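Side-chain contact in B- and T-lymphocyte attenuator (Mus musculus, PDB 1XAU), which acts as an inhibitory receptor on lymphocytes that dampens antigen receptor signalling through SHP-1 and SHP-2 and binds the herpesvirus entry mediator TNFRSF14: residues V14-K19 with P45-C50. Residues are numbered along the deposited sequence; the frame is centred on the assembly and turned at random.
Sequences VQLNIK and PNVTWC
Val14, Leu16 and Ile18 meet Pro45, Val47 and Trp49 in three apolar pairs, with no hydrogen bond across the contact. At one end, CG1 of Val14 lies 4.2 Å from CG of the Pro45 ring. This methyl stands anti to the backbone N of Val14 (chi1 169°), and the two side chains pass alongside each other in opposite directions. In the middle, CD2 of Leu16 approaches CG2 of Val47 at 4.4 Å, methyl to methyl. At the other end, Ile18 is extended about CB-CG1, with CD1 anti to CA (chi2 178°). This carries CD1 to the benzo part of the indole, 4.2 Å from CZ3 of Trp49, at an oblique approach. The segments run in roughly the same direction, 27° apart. The contact spans the two sheets of an immunoglobulin beta sandwich: strand 15-16 edges one sheet beside strand 32-39, and strand 47-52 belongs to the other. The CA atoms of Leu16 and Val47 are 9.0 Å apart, and between these two segments the contact is made by side chains, not backbone. Trp49 is the core tryptophan familiar from immunoglobulin domains. It touches Cys36 of the Cys36-Cys96 disulfide between the sheets, and its ring lies nearly parallel to that of Phe79. Ile18 touches Cys96, the other half of that bridge. Ile105 packs against both Val14 and Leu16.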
ATOM      1  N   VAL A  14       9.632 -10.069   9.937  1.00 31.93           N
ATOM      2  CA  VAL A  14       8.741  -9.627   8.825  1.00 28.94           C
ATOM      3  C   VAL A  14       8.582  -8.121   8.966  1.00 26.35           C
ATOM      4  O   VAL A  14       8.274  -7.633  10.058  1.00 24.48           O
ATOM      5  CB  VAL A  14       7.342 -10.299   8.905  1.00 28.82           C
ATOM      6  CG1 VAL A  14       6.357  -9.633   7.940  1.00 28.38           C
ATOM      7  CG2 VAL A  14       7.468 -11.842   8.544  1.00 30.31           C
ATOM      8  N   GLN A  15       8.826  -7.383   7.887  1.00 24.23           N
ATOM      9  CA  GLN A  15       8.704  -5.941   7.993  1.00 22.78           C
ATOM     10  C   GLN A  15       7.982  -5.388   6.772  1.00 21.56           C
ATOM     11  O   GLN A  15       8.156  -5.919   5.690  1.00 20.43           O
ATOM     12  CB  GLN A  15      10.071  -5.285   7.960  1.00 25.94           C
ATOM     13  CG  GLN A  15      11.038  -5.770   8.925  1.00 29.86           C
ATOM     14  CD  GLN A  15      12.275  -4.880   8.949  1.00 32.61           C
ATOM     15  OE1 GLN A  15      13.057  -4.808   7.967  1.00 33.89           O
ATOM     16  NE2 GLN A  15      12.438  -4.163  10.073  1.00 32.79           N
ATOM     17  N   LEU A  16       7.275  -4.274   6.954  1.00 19.82           N
ATOM     18  CA  LEU A  16       6.602  -3.575   5.817  1.00 20.67           C
ATOM     19  C   LEU A  16       7.404  -2.268   5.750  1.00 20.74           C
ATOM     20  O   LEU A  16       7.466  -1.489   6.725  1.00 21.92           O
ATOM     21  CB  LEU A  16       5.132  -3.338   6.188  1.00 19.58           C
ATOM     22  CG  LEU A  16       4.355  -4.600   6.465  1.00 19.82           C
ATOM     23  CD1 LEU A  16       2.876  -4.234   6.730  1.00 20.62           C
ATOM     24  CD2 LEU A  16       4.429  -5.574   5.278  1.00 19.38           C
ATOM     25  N   ASN A  17       8.058  -2.072   4.606  1.00 21.42           N
ATOM     26  CA  ASN A  17       9.024  -1.026   4.459  1.00 22.18           C
ATOM     27  C   ASN A  17       8.765   0.200   3.578  1.00 23.03           C
ATOM     28  O   ASN A  17       9.627   0.629   2.829  1.00 23.47           O
ATOM     29  CB  ASN A  17      10.366  -1.683   4.094  1.00 23.01           C
ATOM     30  CG  ASN A  17      10.969  -2.494   5.274  1.00 24.94           C
ATOM     31  OD1 ASN A  17      10.666  -2.227   6.429  1.00 24.16           O
ATOM     32  ND2 ASN A  17      11.855  -3.455   4.979  1.00 25.37           N
ATOM     33  N   ILE A  18       7.571   0.763   3.666  1.00 22.20           N
ATOM     34  CA  ILE A  18       7.310   2.019   2.958  1.00 22.51           C
ATOM     35  C   ILE A  18       8.221   3.007   3.738  1.00 24.01           C
ATOM     36  O   ILE A  18       8.279   2.919   4.967  1.00 23.68           O
ATOM     37  CB  ILE A  18       5.844   2.392   3.174  1.00 22.16           C
ATOM     38  CG1 ILE A  18       4.982   1.468   2.314  1.00 20.90           C
ATOM     39  CG2 ILE A  18       5.570   3.912   2.866  1.00 22.44           C
ATOM     40  CD1 ILE A  18       3.466   1.716   2.501  1.00 19.61           C
ATOM     41  N   LYS A  19       8.905   3.916   3.053  1.00 25.79           N
ATOM     42  CA  LYS A  19       9.740   4.906   3.763  1.00 28.55           C
ATOM     43  C   LYS A  19       8.921   5.899   4.537  1.00 28.68           C
ATOM     44  O   LYS A  19       7.850   6.301   4.075  1.00 28.39           O
ATOM     45  CB  LYS A  19      10.603   5.679   2.772  1.00 31.09           C
ATOM     46  CG  LYS A  19      11.926   4.971   2.478  1.00 34.64           C
ATOM     47  CD  LYS A  19      12.804   5.822   1.530  1.00 36.93           C
ATOM     48  CE  LYS A  19      13.951   6.488   2.300  1.00 38.42           C
ATOM     49  NZ  LYS A  19      14.803   5.454   3.078  1.00 39.95           N
ATOM     50  N   PRO A  45       3.582 -13.036   3.768  1.00 22.47           N
ATOM     51  CA  PRO A  45       2.388 -12.698   4.573  1.00 22.52           C
ATOM     52  C   PRO A  45       1.187 -12.228   3.697  1.00 21.99           C
ATOM     53  O   PRO A  45       1.408 -11.885   2.579  1.00 20.17           O
ATOM     54  CB  PRO A  45       2.883 -11.542   5.475  1.00 22.77           C
ATOM     55  CG  PRO A  45       4.013 -10.996   4.742  1.00 22.89           C
ATOM     56  CD  PRO A  45       4.728 -12.179   4.108  1.00 23.26           C
ATOM     57  N   ASN A  46      -0.050 -12.260   4.215  1.00 22.99           N
ATOM     58  CA  ASN A  46      -1.224 -11.782   3.452  1.00 24.08           C
ATOM     59  C   ASN A  46      -1.209 -10.312   3.899  1.00 22.87           C
ATOM     60  O   ASN A  46      -1.471  -9.996   5.049  1.00 22.52           O
ATOM     61  CB  ASN A  46      -2.527 -12.417   3.960  1.00 27.46           C
ATOM     62  CG  ASN A  46      -3.773 -11.927   3.196  1.00 29.24           C
ATOM     63  OD1 ASN A  46      -3.697 -11.115   2.242  1.00 32.44           O
ATOM     64  ND2 ASN A  46      -4.932 -12.462   3.574  1.00 32.52           N
ATOM     65  N   VAL A  47      -0.917  -9.432   2.975  1.00 20.46           N
ATOM     66  CA  VAL A  47      -0.837  -8.029   3.324  1.00 19.91           C
ATOM     67  C   VAL A  47      -2.050  -7.297   2.788  1.00 18.78           C
ATOM     68  O   VAL A  47      -2.512  -7.661   1.704  1.00 19.45           O
ATOM     69  CB  VAL A  47       0.366  -7.433   2.647  1.00 19.65           C
ATOM     70  CG1 VAL A  47       0.487  -5.894   2.994  1.00 19.63           C
ATOM     71  CG2 VAL A  47       1.652  -8.185   3.144  1.00 19.47           C
ATOM     72  N   THR A  48      -2.531  -6.304   3.513  1.00 19.52           N
ATOM     73  CA  THR A  48      -3.690  -5.561   3.017  1.00 20.32           C
ATOM     74  C   THR A  48      -3.435  -4.061   3.028  1.00 19.27           C
ATOM     75  O   THR A  48      -2.582  -3.608   3.736  1.00 19.70           O
ATOM     76  CB  THR A  48      -4.959  -5.896   3.814  1.00 22.36           C
ATOM     77  OG1 THR A  48      -4.807  -5.512   5.148  1.00 26.11           O
ATOM     78  CG2 THR A  48      -5.159  -7.427   3.901  1.00 24.47           C
ATOM     79  N   TRP A  49      -4.176  -3.300   2.239  1.00 16.10           N
ATOM     80  CA  TRP A  49      -3.943  -1.854   2.216  1.00 16.35           C
ATOM     81  C   TRP A  49      -5.015  -1.219   3.081  1.00 16.71           C
ATOM     82  O   TRP A  49      -6.164  -1.718   3.150  1.00 16.55           O
ATOM     83  CB  TRP A  49      -4.100  -1.317   0.786  1.00 15.89           C
ATOM     84  CG  TRP A  49      -2.874  -1.626  -0.049  1.00 15.44           C
ATOM     85  CD1 TRP A  49      -2.657  -2.715  -0.899  1.00 17.03           C
ATOM     86  CD2 TRP A  49      -1.688  -0.869  -0.062  1.00 16.15           C
ATOM     87  NE1 TRP A  49      -1.390  -2.632  -1.451  1.00 16.56           N
ATOM     88  CE2 TRP A  49      -0.771  -1.510  -0.957  1.00 16.46           C
ATOM     89  CE3 TRP A  49      -1.290   0.308   0.604  1.00 15.31           C
ATOM     90  CZ2 TRP A  49       0.500  -0.994  -1.212  1.00 17.22           C
ATOM     91  CZ3 TRP A  49      -0.038   0.823   0.358  1.00 16.82           C
ATOM     92  CH2 TRP A  49       0.865   0.166  -0.575  1.00 16.27           C
ATOM     93  N   CYS A  50      -4.649  -0.088   3.662  1.00 16.84           N
ATOM     94  CA  CYS A  50      -5.549   0.680   4.500  1.00 16.99           C
ATOM     95  C   CYS A  50      -5.492   2.131   4.029  1.00 15.56           C
ATOM     96  O   CYS A  50      -4.483   2.561   3.482  1.00 14.30           O
ATOM     97  CB  CYS A  50      -5.106   0.722   5.967  1.00 18.50           C
ATOM     98  SG  CYS A  50      -4.913  -0.892   6.748  1.00 29.44           S
TER